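Local coordinates for protein MupZ (PDB 6FXD) that probably acts as an epoxide hydrolase in mupirocin biosynthesis, helping a Rieske oxygenase to build the oxygen heterocycles of the antibiotic, at residues Y104-P109 with G118-M123. Numbering follows the deposited sequence.
Sequences YEVHGP and GPLAFM
Met123 lays its methyl CE over one face of the Tyr104 ring in a CH-pi contact, 4.1 Å from the ring centroid and 22° off the ring normal. The methionine chain bends at both chi2 and chi3, which folds CE back over the ring, close to Tyr104 CG. The sulfur SD stays above the same face but farther off, 5.2 Å from the centroid, as a distant Met-aromatic contact. Met123 CB adds a second touch, 3.7 Å from Tyr104 CD2. The two side chains cross at about a right angle. Tyr104 CG lies anti to the backbone N (chi1 -177°), and the ring reaches toward the 118-123 loop. Leu120 approaches the ring differently, with CD1 at the edge and near the ring plane, 4.4 Å from Tyr104 CE2. That same methyl meets Val106 CG2 at 4.0 Å. The contact joins strand 100-108 of the mixed sheet to the loop that leads into strand 126-135. The strand order and the two helices, 37-51 and 78-94, are consistent with a ferredoxin-like alpha+beta fold, to which strand 126-135 is added next to strand 100-108. Within the loop, a type I turn runs from Gly118 to Ala121. Leu81 of helix 78-94 also packs on Tyr104 and Leu120. Replacing Tyr104 by an alanine would probably leave Met123 CE and Leu120 CD1 without their aromatic partner and open a gap between strand and loop. On the other side of the strand, His107 NE2 donates a 2.8 Å hydrogen bond to Glu105 OE1, in the imidazole plane. Glu105 OE1 also hydrogen-bonds Tyr29 OH of a second subunit.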
ATOM      1  N   TYR A 104     -23.118   6.506  11.698  1.00 23.75           N
ATOM      2  CA  TYR A 104     -21.900   7.314  11.753  1.00 22.33           C
ATOM      3  C   TYR A 104     -20.745   6.442  11.271  1.00 23.52           C
ATOM      4  O   TYR A 104     -20.338   5.501  11.960  1.00 26.99           O
ATOM      5  CB  TYR A 104     -21.657   7.873  13.161  1.00 23.69           C
ATOM      6  CG  TYR A 104     -20.456   8.781  13.252  1.00 25.19           C
ATOM      7  CD1 TYR A 104     -20.476  10.047  12.684  1.00 26.81           C
ATOM      8  CD2 TYR A 104     -19.293   8.366  13.894  1.00 26.70           C
ATOM      9  CE1 TYR A 104     -19.376  10.883  12.760  1.00 30.16           C
ATOM     10  CE2 TYR A 104     -18.188   9.188  13.974  1.00 29.72           C
ATOM     11  CZ  TYR A 104     -18.237  10.450  13.410  1.00 31.76           C
ATOM     12  OH  TYR A 104     -17.143  11.275  13.482  1.00 35.40           O
ATOM     13  N   GLU A 105     -20.221   6.755  10.094  1.00 21.85           N
ATOM     14  CA  GLU A 105     -19.154   5.971   9.483  1.00 22.20           C
ATOM     15  C   GLU A 105     -17.849   6.748   9.507  1.00 22.51           C
ATOM     16  O   GLU A 105     -17.833   7.963   9.323  1.00 23.80           O
ATOM     17  CB  GLU A 105     -19.457   5.649   8.020  1.00 25.92           C
ATOM     18  CG  GLU A 105     -20.700   4.863   7.844  1.00 29.39           C
ATOM     19  CD  GLU A 105     -20.923   4.392   6.414  1.00 31.18           C
ATOM     20  OE1 GLU A 105     -20.043   4.587   5.536  1.00 29.69           O
ATOM     21  OE2 GLU A 105     -22.009   3.844   6.165  1.00 31.58           O
ATOM     22  N   VAL A 106     -16.746   6.032   9.697  1.00 22.19           N
ATOM     23  CA  VAL A 106     -15.418   6.628   9.656  1.00 22.33           C
ATOM     24  C   VAL A 106     -14.573   5.766   8.733  1.00 22.29           C
ATOM     25  O   VAL A 106     -14.443   4.558   8.963  1.00 23.76           O
ATOM     26  CB  VAL A 106     -14.781   6.714  11.053  1.00 25.64           C
ATOM     27  CG1 VAL A 106     -13.391   7.298  10.943  1.00 28.76           C
ATOM     28  CG2 VAL A 106     -15.639   7.590  11.981  1.00 26.17           C
ATOM     29  N   HIS A 107     -13.994   6.376   7.703  1.00 21.90           N
ATOM     30  CA  HIS A 107     -13.172   5.677   6.720  1.00 22.38           C
ATOM     31  C   HIS A 107     -11.760   6.234   6.740  1.00 24.14           C
ATOM     32  O   HIS A 107     -11.573   7.450   6.793  1.00 24.87           O
ATOM     33  CB  HIS A 107     -13.722   5.882   5.309  1.00 23.93           C
ATOM     34  CG  HIS A 107     -15.116   5.376   5.116  1.00 25.00           C
ATOM     35  ND1 HIS A 107     -15.417   4.364   4.226  1.00 28.09           N
ATOM     36  CD2 HIS A 107     -16.287   5.730   5.692  1.00 25.11           C
ATOM     37  CE1 HIS A 107     -16.718   4.132   4.251  1.00 27.42           C
ATOM     38  NE2 HIS A 107     -17.266   4.937   5.143  1.00 24.88           N
ATOM     39  N   GLY A 108     -10.772   5.348   6.654  1.00 22.76           N
ATOM     40  CA  GLY A 108      -9.386   5.756   6.650  1.00 23.08           C
ATOM     41  C   GLY A 108      -8.458   4.574   6.837  1.00 23.96           C
ATOM     42  O   GLY A 108      -8.918   3.448   7.038  1.00 24.63           O
ATOM     43  N   PRO A 109      -7.147   4.801   6.771  1.00 22.92           N
ATOM     44  CA  PRO A 109      -6.205   3.684   6.930  1.00 24.53           C
ATOM     45  C   PRO A 109      -6.178   3.176   8.366  1.00 26.75           C
ATOM     46  O   PRO A 109      -6.497   3.892   9.322  1.00 26.26           O
ATOM     47  CB  PRO A 109      -4.854   4.288   6.531  1.00 24.93           C
ATOM     48  CG  PRO A 109      -5.008   5.758   6.836  1.00 25.95           C
ATOM     49  CD  PRO A 109      -6.457   6.088   6.548  1.00 25.19           C
ATOM     50  N   GLY A 118     -10.876   4.692  20.319  1.00 29.80           N
ATOM     51  CA  GLY A 118     -11.101   5.089  21.692  1.00 28.69           C
ATOM     52  C   GLY A 118     -11.918   6.366  21.811  1.00 29.15           C
ATOM     53  O   GLY A 118     -13.005   6.373  22.395  1.00 29.82           O
ATOM     54  N   PRO A 119     -11.404   7.476  21.261  1.00 27.60           N
ATOM     55  CA  PRO A 119     -12.133   8.753  21.367  1.00 28.28           C
ATOM     56  C   PRO A 119     -13.536   8.747  20.783  1.00 27.72           C
ATOM     57  O   PRO A 119     -14.398   9.476  21.292  1.00 30.06           O
ATOM     58  CB  PRO A 119     -11.226   9.743  20.623  1.00 30.37           C
ATOM     59  CG  PRO A 119      -9.887   9.121  20.604  1.00 32.00           C
ATOM     60  CD  PRO A 119     -10.078   7.646  20.644  1.00 29.09           C
ATOM     61  N   LEU A 120     -13.799   7.985  19.719  1.00 26.89           N
ATOM     62  CA  LEU A 120     -15.104   8.012  19.073  1.00 27.40           C
ATOM     63  C   LEU A 120     -16.027   6.888  19.528  1.00 27.68           C
ATOM     64  O   LEU A 120     -17.120   6.741  18.970  1.00 28.56           O
ATOM     65  CB  LEU A 120     -14.945   7.969  17.547  1.00 27.07           C
ATOM     66  CG  LEU A 120     -14.056   9.060  16.950  1.00 30.20           C
ATOM     67  CD1 LEU A 120     -14.069   8.974  15.419  1.00 29.54           C
ATOM     68  CD2 LEU A 120     -14.515  10.418  17.421  1.00 32.19           C
ATOM     69  N   ALA A 121     -15.618   6.094  20.518  1.00 28.49           N
ATOM     70  CA  ALA A 121     -16.425   4.940  20.911  1.00 29.67           C
ATOM     71  C   ALA A 121     -17.851   5.353  21.263  1.00 30.98           C
ATOM     72  O   ALA A 121     -18.806   4.615  20.990  1.00 32.23           O
ATOM     73  CB  ALA A 121     -15.767   4.220  22.088  1.00 32.45           C
ATOM     74  N   PHE A 122     -18.016   6.545  21.845  1.00 31.83           N
ATOM     75  CA  PHE A 122     -19.341   7.003  22.253  1.00 34.98           C
ATOM     76  C   PHE A 122     -20.289   7.185  21.074  1.00 34.47           C
ATOM     77  O   PHE A 122     -21.509   7.203  21.272  1.00 35.56           O
ATOM     78  CB  PHE A 122     -19.233   8.292  23.072  1.00 34.71           C
ATOM     79  CG  PHE A 122     -19.001   9.531  22.241  1.00 35.08           C
ATOM     80  CD1 PHE A 122     -17.722   9.878  21.831  1.00 34.89           C
ATOM     81  CD2 PHE A 122     -20.061  10.356  21.891  1.00 35.08           C
ATOM     82  CE1 PHE A 122     -17.507  11.020  21.079  1.00 36.50           C
ATOM     83  CE2 PHE A 122     -19.853  11.504  21.136  1.00 35.66           C
ATOM     84  CZ  PHE A 122     -18.578  11.839  20.735  1.00 35.57           C
ATOM     85  N   MET A 123     -19.756   7.327  19.860  1.00 32.95           N
ATOM     86  CA  MET A 123     -20.564   7.454  18.655  1.00 35.29           C
ATOM     87  C   MET A 123     -20.936   6.111  18.047  1.00 33.78           C
ATOM     88  O   MET A 123     -21.669   6.086  17.052  1.00 33.00           O
ATOM     89  CB  MET A 123     -19.819   8.271  17.597  1.00 39.47           C
ATOM     90  CG  MET A 123     -19.666   9.734  17.930  1.00 43.86           C
ATOM     91  SD  MET A 123     -21.253  10.594  18.035  1.00 50.59           S
ATOM     92  CE  MET A 123     -21.973  10.247  16.432  1.00 52.78           C
TER